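Local coordinates for putative polyphosphate kinase 2 family protein (Arthrobacter aurescens, PDB 3RHF) that probably acts as a polyphosphate kinase of the P-loop superfamily, transferring phosphate between polyphosphate and nucleotides, at residues A29-E34 with W242-A247; S35-T40 with K250-I255; Q81-A86 with D223-Y228. One frame throughout, in Å; residues are numbered along the deposited sequence.

Interaction 1 (A29-E34 with W242-A247); sequences AGVDPE and WHVVPA
Strand 242-246, at the border of the five-stranded parallel sheet in this alpha/beta/alpha sandwich, is crossed near its C-terminal end by the loop leading to helix 43-69, with Val31, Asp32 and Pro33 set against Val244 and Pro246. Val31 reaches in with one branch. Its CG1 lies anti to the backbone N (chi1 -176°) and is thereby delivered to the strand, 4.0 Å from CG of Pro246 and 4.1 Å from CG1 of Val244. The valine approaches the proline ring at about a right angle. One step on, the loop touches the same ring with its backbone: the carbonyl oxygen Asp32 O rests 3.4 Å from Pro246 CB, and Pro33 O lies 3.8 Å from that same carbon. Here the two backbones come nearest, the CA atoms of Pro33 and Pro246 standing 4.2 Å apart. Neither carbonyl bonds to the strand. Asp32 O is taken by the hydroxyl of Ser35, and Pro33 O accepts from the backbone of Asn248, just beyond the strand. The bend of the loop is held from within by an Asx turn, in which Glu34 N donates to Asp32 OD1 over 3.1 Å, meeting the carboxylate from above its plane, 66° out of it. Glu34 turns its own carboxylate to Lys249, in a salt bridge, and to the side-chain amide of Asn248. Along the strand, His243 and Val245 pair with Met185 of strand 179-187, while Trp242 and Val244 bond through their backbones to Val22 and Leu20. Pro246 has no N-H to give Asp32 O or Pro33 O and meets them with ring carbons, so the two segments join by van der Waals packing, apolar at Val31 and carbonyl against carbon at Asp32 and Pro33.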
loop_
_atom_site.group_PDB
_atom_site.type_symbol
_atom_site.label_atom_id
_atom_site.label_comp_id
_atom_site.label_asym_id
_atom_site.label_seq_id
_atom_site.Cartn_x
_atom_site.Cartn_y
_atom_site.Cartn_z
ATOM N N ALA A 29 -25.371 -19.878 11.131
ATOM C CA ALA A 29 -26.739 -19.342 11.177
ATOM C C ALA A 29 -27.007 -18.595 12.485
ATOM O O ALA A 29 -27.811 -17.678 12.505
ATOM C CB ALA A 29 -27.781 -20.451 10.965
ATOM N N GLY A 30 -26.337 -18.975 13.575
ATOM C CA GLY A 30 -26.394 -18.200 14.839
ATOM C C GLY A 30 -25.766 -16.800 14.735
ATOM O O GLY A 30 -25.994 -15.957 15.594
ATOM N N VAL A 31 -24.989 -16.536 13.680
ATOM C CA VAL A 31 -24.366 -15.226 13.495
ATOM C C VAL A 31 -25.353 -14.213 12.910
ATOM O O VAL A 31 -25.988 -14.478 11.900
ATOM C CB VAL A 31 -23.089 -15.284 12.577
ATOM C CG1 VAL A 31 -22.434 -13.907 12.491
ATOM C CG2 VAL A 31 -22.117 -16.329 13.088
ATOM N N ASP A 32 -25.452 -13.063 13.571
ATOM C CA ASP A 32 -26.237 -11.948 13.108
ATOM C C ASP A 32 -25.345 -10.884 12.418
ATOM O O ASP A 32 -24.532 -10.180 13.057
ATOM C CB ASP A 32 -26.976 -11.334 14.290
ATOM C CG ASP A 32 -27.889 -10.171 13.882
ATOM O OD1 ASP A 32 -28.025 -9.883 12.668
ATOM O OD2 ASP A 32 -28.458 -9.539 14.790
ATOM N N PRO A 33 -25.513 -10.731 11.107
ATOM C CA PRO A 33 -24.662 -9.846 10.345
ATOM C C PRO A 33 -24.779 -8.391 10.756
ATOM O O PRO A 33 -24.009 -7.577 10.259
ATOM C CB PRO A 33 -25.200 -10.001 8.917
ATOM C CG PRO A 33 -25.910 -11.282 8.918
ATOM C CD PRO A 33 -26.517 -11.381 10.259
ATOM N N GLU A 34 -25.778 -8.066 11.580
ATOM C CA GLU A 34 -26.061 -6.697 11.987
ATOM C C GLU A 34 -25.435 -6.397 13.340
ATOM O O GLU A 34 -25.248 -5.245 13.673
ATOM C CB GLU A 34 -27.590 -6.464 12.089
ATOM C CG GLU A 34 -28.337 -6.140 10.778
ATOM C CD GLU A 34 -27.860 -4.821 10.121
ATOM O OE1 GLU A 34 -27.319 -3.899 10.805
ATOM O OE2 GLU A 34 -28.010 -4.696 8.895
ATOM N N TRP A 242 -10.584 -19.690 12.559
ATOM C CA TRP A 242 -11.389 -18.788 11.730
ATOM C C TRP A 242 -12.095 -17.740 12.589
ATOM O O TRP A 242 -12.379 -17.982 13.732
ATOM C CB TRP A 242 -12.441 -19.555 10.964
ATOM C CG TRP A 242 -11.986 -19.989 9.668
ATOM C CD1 TRP A 242 -11.641 -21.270 9.291
ATOM C CD2 TRP A 242 -11.857 -19.186 8.547
ATOM N NE1 TRP A 242 -11.285 -21.282 7.990
ATOM C CE2 TRP A 242 -11.391 -20.009 7.498
ATOM C CE3 TRP A 242 -12.073 -17.843 8.309
ATOM C CZ2 TRP A 242 -11.139 -19.523 6.220
ATOM C CZ3 TRP A 242 -11.805 -17.338 7.027
ATOM C CH2 TRP A 242 -11.344 -18.177 6.005
ATOM N N HIS A 243 -12.335 -16.569 12.045
ATOM C CA HIS A 243 -13.159 -15.612 12.710
ATOM C C HIS A 243 -14.185 -15.153 11.710
ATOM O O HIS A 243 -13.856 -14.884 10.573
ATOM C CB HIS A 243 -12.356 -14.415 13.183
ATOM C CG HIS A 243 -11.206 -14.768 14.063
ATOM N ND1 HIS A 243 -9.977 -15.109 13.560
ATOM C CD2 HIS A 243 -11.098 -14.827 15.412
ATOM C CE1 HIS A 243 -9.166 -15.381 14.565
ATOM N NE2 HIS A 243 -9.819 -15.201 15.700
ATOM N N VAL A 244 -15.424 -15.064 12.147
ATOM C CA VAL A 244 -16.513 -14.600 11.315
ATOM C C VAL A 244 -17.009 -13.304 11.954
ATOM O O VAL A 244 -17.443 -13.303 13.105
ATOM C CB VAL A 244 -17.654 -15.630 11.262
ATOM C CG1 VAL A 244 -18.916 -14.965 10.668
ATOM C CG2 VAL A 244 -17.231 -16.909 10.481
ATOM N N VAL A 245 -16.889 -12.222 11.182
ATOM C CA VAL A 245 -17.044 -10.867 11.614
ATOM C C VAL A 245 -18.299 -10.311 10.941
ATOM O O VAL A 245 -18.330 -10.117 9.710
ATOM C CB VAL A 245 -15.855 -10.002 11.142
ATOM C CG1 VAL A 245 -16.089 -8.607 11.518
ATOM C CG2 VAL A 245 -14.494 -10.493 11.710
ATOM N N PRO A 246 -19.353 -10.048 11.728
ATOM C CA PRO A 246 -20.558 -9.433 11.199
ATOM C C PRO A 246 -20.188 -8.146 10.468
ATOM O O PRO A 246 -19.483 -7.316 11.031
ATOM C CB PRO A 246 -21.331 -9.132 12.447
ATOM C CG PRO A 246 -21.023 -10.207 13.324
ATOM C CD PRO A 246 -19.585 -10.561 13.077
ATOM N N ALA A 247 -20.598 -8.019 9.207
ATOM C CA ALA A 247 -20.076 -6.959 8.344
ATOM C C ALA A 247 -21.152 -6.095 7.689
ATOM O O ALA A 247 -20.825 -5.238 6.874
ATOM C CB ALA A 247 -19.190 -7.545 7.283
#

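Interaction 2 (S35-T40 with K250-I255); sequences STPGYT and KWYARI
Tyr252, on the first turn of helix 250-266, lays one ring face against the backbone of Thr36 and reaches Pro37 with its tip. With CG anti to the backbone N (chi1 171°), the side chain leaves the helix toward the loop. Its CB meets the methyl CG2 of Thr36 at 4.0 Å. Next come the ring carbons: CD1 lies 3.7 Å from Thr36 CB, CD2 comes near Ser35 O, and CE1 runs beneath the carbonyl carbon of Thr36. CA of Thr36 stands 3.6 Å above the ring centroid and only 7° off its normal, a CH-pi contact. Farther out, Tyr252 CZ packs 3.5 Å from Pro37 CD. The hydroxyl at the tip, Tyr252 OH, donates a 2.6 Å hydrogen bond to Pro37 O, in the carbonyl plane on a lone pair. That oxygen belongs to the type II turn Thr36-Tyr39, closed by Tyr39 N on Thr36 O. Beyond the turn, Tyr39 offers one ring face to Ile255, whose CD1 sits over the centre, 3.7 Å from the centroid. Trp251 meets Thr36 CG2 through CZ2 at 3.7 Å, and its CZ3 touches Tyr39 CE2, the two ring planes inclined at 61°. The turn thus lies across the start of helix 250-266, with Tyr39 reaching on to Asp45 and Leu49 of helix 43-69 while Pro37 touches Pro246 of strand 242-246.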
loop_
_atom_site.group_PDB
_atom_site.type_symbol
_atom_site.label_atom_id
_atom_site.label_comp_id
_atom_site.label_asym_id
_atom_site.label_seq_id
_atom_site.Cartn_x
_atom_site.Cartn_y
_atom_site.Cartn_z
ATOM N N SER A 35 -25.099 -7.423 14.115
ATOM C CA SER A 35 -24.484 -7.240 15.433
ATOM C C SER A 35 -23.074 -6.620 15.357
ATOM O O SER A 35 -22.473 -6.585 14.265
ATOM C CB SER A 35 -24.401 -8.580 16.182
ATOM O OG SER A 35 -23.860 -9.603 15.371
ATOM N N THR A 36 -22.602 -6.130 16.520
ATOM C CA THR A 36 -21.253 -5.549 16.737
ATOM C C THR A 36 -20.589 -6.251 17.934
ATOM O O THR A 36 -20.270 -5.633 18.953
ATOM C CB THR A 36 -21.325 -4.022 17.047
ATOM O OG1 THR A 36 -22.012 -3.827 18.287
ATOM C CG2 THR A 36 -22.027 -3.196 15.906
ATOM N N PRO A 37 -20.395 -7.567 17.827
ATOM C CA PRO A 37 -19.992 -8.344 18.979
ATOM C C PRO A 37 -18.734 -7.867 19.654
ATOM O O PRO A 37 -17.733 -7.581 19.003
ATOM C CB PRO A 37 -19.731 -9.724 18.399
ATOM C CG PRO A 37 -20.497 -9.783 17.152
ATOM C CD PRO A 37 -20.494 -8.402 16.613
ATOM N N GLY A 38 -18.803 -7.810 20.969
ATOM C CA GLY A 38 -17.724 -7.344 21.807
ATOM C C GLY A 38 -17.627 -5.836 21.902
ATOM O O GLY A 38 -16.809 -5.350 22.684
ATOM N N TYR A 39 -18.424 -5.092 21.123
ATOM C CA TYR A 39 -18.247 -3.648 21.049
ATOM C C TYR A 39 -19.494 -2.987 21.553
ATOM O O TYR A 39 -20.580 -3.234 21.024
ATOM C CB TYR A 39 -17.996 -3.157 19.617
ATOM C CG TYR A 39 -17.404 -1.739 19.569
ATOM C CD1 TYR A 39 -16.150 -1.481 20.076
ATOM C CD2 TYR A 39 -18.095 -0.676 19.042
ATOM C CE1 TYR A 39 -15.611 -0.222 20.058
ATOM C CE2 TYR A 39 -17.557 0.584 19.011
ATOM C CZ TYR A 39 -16.328 0.812 19.539
ATOM O OH TYR A 39 -15.739 2.051 19.476
ATOM N N THR A 40 -19.331 -2.120 22.546
ATOM C CA THR A 40 -20.458 -1.518 23.200
ATOM C C THR A 40 -20.698 -0.127 22.709
ATOM O O THR A 40 -21.587 0.499 23.200
ATOM C CB THR A 40 -20.260 -1.426 24.723
ATOM O OG1 THR A 40 -19.209 -0.500 24.980
ATOM C CG2 THR A 40 -19.939 -2.808 25.356
ATOM N N LYS A 250 -20.245 -1.517 7.950
ATOM C CA LYS A 250 -18.858 -1.434 7.516
ATOM C C LYS A 250 -17.942 -0.957 8.638
ATOM O O LYS A 250 -16.867 -1.502 8.842
ATOM C CB LYS A 250 -18.719 -0.535 6.286
ATOM C CG LYS A 250 -19.315 -1.113 4.939
ATOM C CD LYS A 250 -18.989 -0.143 3.755
ATOM C CE LYS A 250 -19.762 -0.356 2.410
ATOM N NZ LYS A 250 -20.792 0.732 2.148
ATOM N N TRP A 251 -18.389 0.042 9.395
ATOM C CA TRP A 251 -17.589 0.617 10.459
ATOM C C TRP A 251 -17.223 -0.427 11.458
ATOM O O TRP A 251 -16.128 -0.385 11.999
ATOM C CB TRP A 251 -18.289 1.802 11.160
ATOM C CG TRP A 251 -19.528 1.432 11.939
ATOM C CD1 TRP A 251 -20.824 1.436 11.481
ATOM C CD2 TRP A 251 -19.588 1.014 13.308
ATOM N NE1 TRP A 251 -21.672 1.023 12.487
ATOM C CE2 TRP A 251 -20.935 0.754 13.612
ATOM C CE3 TRP A 251 -18.637 0.816 14.293
ATOM C CZ2 TRP A 251 -21.336 0.322 14.852
ATOM C CZ3 TRP A 251 -19.033 0.401 15.526
ATOM C CH2 TRP A 251 -20.375 0.164 15.806
ATOM N N TYR A 252 -18.119 -1.357 11.746
ATOM C CA TYR A 252 -17.782 -2.377 12.772
ATOM C C TYR A 252 -16.744 -3.387 12.270
ATOM O O TYR A 252 -15.799 -3.746 12.991
ATOM C CB TYR A 252 -18.987 -3.141 13.277
ATOM C CG TYR A 252 -18.560 -4.315 14.148
ATOM C CD1 TYR A 252 -18.021 -4.111 15.380
ATOM C CD2 TYR A 252 -18.635 -5.611 13.685
ATOM C CE1 TYR A 252 -17.615 -5.157 16.166
ATOM C CE2 TYR A 252 -18.225 -6.659 14.438
ATOM C CZ TYR A 252 -17.712 -6.441 15.690
ATOM O OH TYR A 252 -17.306 -7.496 16.474
ATOM N N ALA A 253 -16.962 -3.868 11.055
ATOM C CA ALA A 253 -16.013 -4.793 10.434
ATOM C C ALA A 253 -14.620 -4.167 10.382
ATOM O O ALA A 253 -13.648 -4.839 10.666
ATOM C CB ALA A 253 -16.469 -5.197 9.050
ATOM N N ARG A 254 -14.512 -2.890 10.053
ATOM C CA ARG A 254 -13.213 -2.289 10.026
ATOM C C ARG A 254 -12.508 -2.375 11.374
ATOM O O ARG A 254 -11.312 -2.697 11.397
ATOM C CB ARG A 254 -13.285 -0.838 9.629
ATOM C CG ARG A 254 -13.650 -0.612 8.204
ATOM C CD ARG A 254 -13.877 0.850 7.931
ATOM N NE ARG A 254 -14.571 1.002 6.648
ATOM C CZ ARG A 254 -15.663 1.751 6.418
ATOM N NH1 ARG A 254 -16.241 2.500 7.354
ATOM N NH2 ARG A 254 -16.154 1.791 5.194
ATOM N N ILE A 255 -13.184 -2.036 12.474
ATOM C CA ILE A 255 -12.535 -2.071 13.766
ATOM C C ILE A 255 -12.363 -3.481 14.307
ATOM O O ILE A 255 -11.538 -3.717 15.171
ATOM C CB ILE A 255 -13.231 -1.220 14.816
ATOM C CG1 ILE A 255 -14.717 -1.630 14.983
ATOM C CG2 ILE A 255 -13.063 0.233 14.483
ATOM C CD1 ILE A 255 -15.421 -0.921 16.159
#

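Interaction 3 (Q81-A86 with D223-Y228); sequences QAMDTA and DYMDAY. With PO4 (phosphate ion), chain I.
A Met-aromatic contact joins Met83, at the start of the phosphate-binding loop that follows strand 75-82, to Tyr224 and Tyr228 on helix 221-235. Met83, present as selenomethionine, is bent at both chi2 (-62°) and chi3, which brings its end round to the helix. There its SE lies 3.8 Å from Tyr224 CG. Its methyl CE covers one face of the Tyr224 ring, 4.0 Å from the centroid and 19° off the normal, displaced toward the rim. The same selenium meets Tyr228 quite differently, at the ring edge, 4.2 Å from CE2. Met225 closes in with its own methyl, CE standing 3.8 Å from Met83 CG. Replacing Tyr224 by an alanine would probably leave the SE-CE end of Met83 without the ring it packs on, less fixed in its rotation. Gln81 supports Tyr228 at the other end: its CB sits in the plane of that ring, 3.8 Å from CE1, and its NE2 gives the Tyr228 OH a weak hydrogen bond of 3.4 Å (158°). The stronger partners of the Gln81 amide are Ser141, through OE1, and Glu144, through NE2. Past Met83 the chain makes a type II turn, closed by Ala86 N on Met83 O, and Thr85 N donates over 2.8 Å to O1 of a phosphate ion, probably from the crystallisation liquor. Gly87 N, Gly89 N and Lys88 NZ grip the same ion, consistent with a Walker A loop (P-loop). Strand 75-82 is the middle strand of the sheet, where Gln81 pairs with Val184 and Leu186 of strand 179-187 beside it, while on the helix side Ile148 and Val151 of helix 148-151 touch Tyr224.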
loop_
_atom_site.group_PDB
_atom_site.type_symbol
_atom_site.label_atom_id
_atom_site.label_comp_id
_atom_site.label_asym_id
_atom_site.label_seq_id
_atom_site.Cartn_x
_atom_site.Cartn_y
_atom_site.Cartn_z
ATOM N N GLN A 81 -11.747 -13.586 3.479
ATOM C CA GLN A 81 -12.747 -14.127 2.540
ATOM C C GLN A 81 -14.076 -13.472 2.801
ATOM O O GLN A 81 -14.413 -13.167 3.966
ATOM C CB GLN A 81 -12.912 -15.624 2.747
ATOM C CG GLN A 81 -11.664 -16.465 2.436
ATOM C CD GLN A 81 -11.485 -16.683 0.981
ATOM O OE1 GLN A 81 -10.390 -16.933 0.521
ATOM N NE2 GLN A 81 -12.551 -16.575 0.240
ATOM N N ALA A 82 -14.830 -13.262 1.723
ATOM C CA ALA A 82 -16.182 -12.740 1.799
ATOM C C ALA A 82 -16.853 -12.751 0.435
ATOM O O ALA A 82 -16.183 -12.734 -0.564
ATOM C CB ALA A 82 -16.188 -11.338 2.352
HETATM N N MSE A 83 -18.179 -12.726 0.416
HETATM C CA MSE A 83 -18.946 -12.550 -0.800
HETATM C C MSE A 83 -18.732 -11.132 -1.343
HETATM O O MSE A 83 -18.362 -10.216 -0.579
HETATM C CB MSE A 83 -20.439 -12.758 -0.489
HETATM C CG MSE A 83 -20.777 -14.104 0.147
HETATM SE SE MSE A 83 -20.346 -15.670 -0.993
HETATM C CE MSE A 83 -21.429 -15.200 -2.575
ATOM N N ASP A 84 -18.975 -10.942 -2.642
ATOM C CA ASP A 84 -18.694 -9.660 -3.263
ATOM C C ASP A 84 -19.596 -8.647 -2.641
ATOM O O ASP A 84 -20.698 -8.994 -2.230
ATOM C CB ASP A 84 -18.876 -9.670 -4.790
ATOM C CG ASP A 84 -17.732 -10.421 -5.535
ATOM O OD1 ASP A 84 -16.583 -10.512 -5.030
ATOM O OD2 ASP A 84 -17.987 -10.935 -6.650
ATOM N N THR A 85 -19.137 -7.390 -2.540
ATOM C CA THR A 85 -19.925 -6.368 -1.878
ATOM C C THR A 85 -19.662 -6.330 -0.367
ATOM O O THR A 85 -19.903 -5.305 0.270
ATOM C CB THR A 85 -21.440 -6.640 -2.228
ATOM O OG1 THR A 85 -21.874 -5.677 -3.197
ATOM C CG2 THR A 85 -22.304 -6.675 -1.047
ATOM N N ALA A 86 -19.160 -7.415 0.226
ATOM C CA ALA A 86 -19.014 -7.495 1.713
ATOM C C ALA A 86 -17.950 -6.534 2.271
ATOM O O ALA A 86 -17.840 -6.345 3.485
ATOM C CB ALA A 86 -18.696 -8.884 2.142
ATOM N N ASP A 223 -25.717 -22.163 -1.070
ATOM C CA ASP A 223 -24.659 -23.151 -1.331
ATOM C C ASP A 223 -23.305 -22.579 -0.802
ATOM O O ASP A 223 -22.566 -23.248 -0.044
ATOM C CB ASP A 223 -24.547 -23.488 -2.839
ATOM C CG ASP A 223 -25.807 -24.218 -3.430
ATOM O OD1 ASP A 223 -26.275 -25.209 -2.820
ATOM O OD2 ASP A 223 -26.307 -23.818 -4.532
ATOM N N TYR A 224 -23.024 -21.316 -1.153
ATOM C CA TYR A 224 -21.891 -20.605 -0.591
ATOM C C TYR A 224 -21.910 -20.557 0.914
ATOM O O TYR A 224 -20.910 -20.825 1.507
ATOM C CB TYR A 224 -21.798 -19.197 -1.134
ATOM C CG TYR A 224 -21.129 -19.063 -2.480
ATOM C CD1 TYR A 224 -19.736 -19.125 -2.618
ATOM C CD2 TYR A 224 -21.881 -18.837 -3.615
ATOM C CE1 TYR A 224 -19.124 -18.986 -3.889
ATOM C CE2 TYR A 224 -21.288 -18.691 -4.850
ATOM C CZ TYR A 224 -19.922 -18.759 -4.993
ATOM O OH TYR A 224 -19.410 -18.579 -6.259
HETATM N N MSE A 225 -23.009 -20.206 1.558
HETATM C CA MSE A 225 -23.015 -20.266 3.022
HETATM C C MSE A 225 -22.678 -21.652 3.574
HETATM O O MSE A 225 -22.053 -21.774 4.632
HETATM C CB MSE A 225 -24.364 -19.865 3.610
HETATM C CG MSE A 225 -24.743 -18.361 3.503
HETATM SE SE MSE A 225 -23.340 -17.022 3.890
HETATM C CE MSE A 225 -22.495 -16.879 2.114
ATOM N N ASP A 226 -23.124 -22.697 2.866
ATOM C CA ASP A 226 -22.845 -24.087 3.271
ATOM C C ASP A 226 -21.321 -24.398 3.112
ATOM O O ASP A 226 -20.682 -25.012 3.986
ATOM C CB ASP A 226 -23.761 -25.084 2.499
ATOM C CG ASP A 226 -23.667 -26.506 3.036
ATOM O OD1 ASP A 226 -23.993 -26.710 4.226
ATOM O OD2 ASP A 226 -23.243 -27.430 2.283
ATOM N N ALA A 227 -20.771 -23.965 1.983
ATOM C CA ALA A 227 -19.368 -24.149 1.696
ATOM C C ALA A 227 -18.519 -23.535 2.801
ATOM O O ALA A 227 -17.561 -24.144 3.280
ATOM C CB ALA A 227 -19.027 -23.521 0.366
ATOM N N TYR A 228 -18.889 -22.328 3.203
ATOM C CA TYR A 228 -18.155 -21.630 4.223
ATOM C C TYR A 228 -18.238 -22.410 5.510
ATOM O O TYR A 228 -17.229 -22.634 6.176
ATOM C CB TYR A 228 -18.685 -20.186 4.414
ATOM C CG TYR A 228 -17.951 -19.189 3.527
ATOM C CD1 TYR A 228 -16.659 -18.786 3.833
ATOM C CD2 TYR A 228 -18.530 -18.685 2.362
ATOM C CE1 TYR A 228 -15.980 -17.914 3.021
ATOM C CE2 TYR A 228 -17.824 -17.792 1.538
ATOM C CZ TYR A 228 -16.544 -17.421 1.881
ATOM O OH TYR A 228 -15.803 -16.551 1.088
HETATM P P PO4 I . -15.789 -6.796 -1.845
HETATM O O1 PO4 I . -16.404 -7.147 -3.244
HETATM O O2 PO4 I . -16.624 -5.525 -1.342
HETATM O O3 PO4 I . -15.881 -7.955 -0.800
HETATM O O4 PO4 I . -14.276 -6.464 -2.049
#

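Interactions 1 and 2 are consecutive halves of one crossing: the loop 29-40 passes first over strand 242-246 and then over helix 250-266, which follows that strand in the chain. Their centres lie 10 Å apart and they touch through Pro246, whose CB is 3.3 Å from Ser35 O and whose CG is 3.8 Å from Pro37 CD. Interaction 3 sits on the same sheet, its centre 12 Å from that of interaction 1; Trp242 CH2 reaches Gln81 CG at 4.0 Å. It alone of the three contains the phosphate site. Interaction 2 stays about 5 Å from interaction 3 at the nearest atoms; in interaction 2, Trp251 N and Arg254 NH1 hydrogen-bond a citrate, probably from the crystallisation liquor.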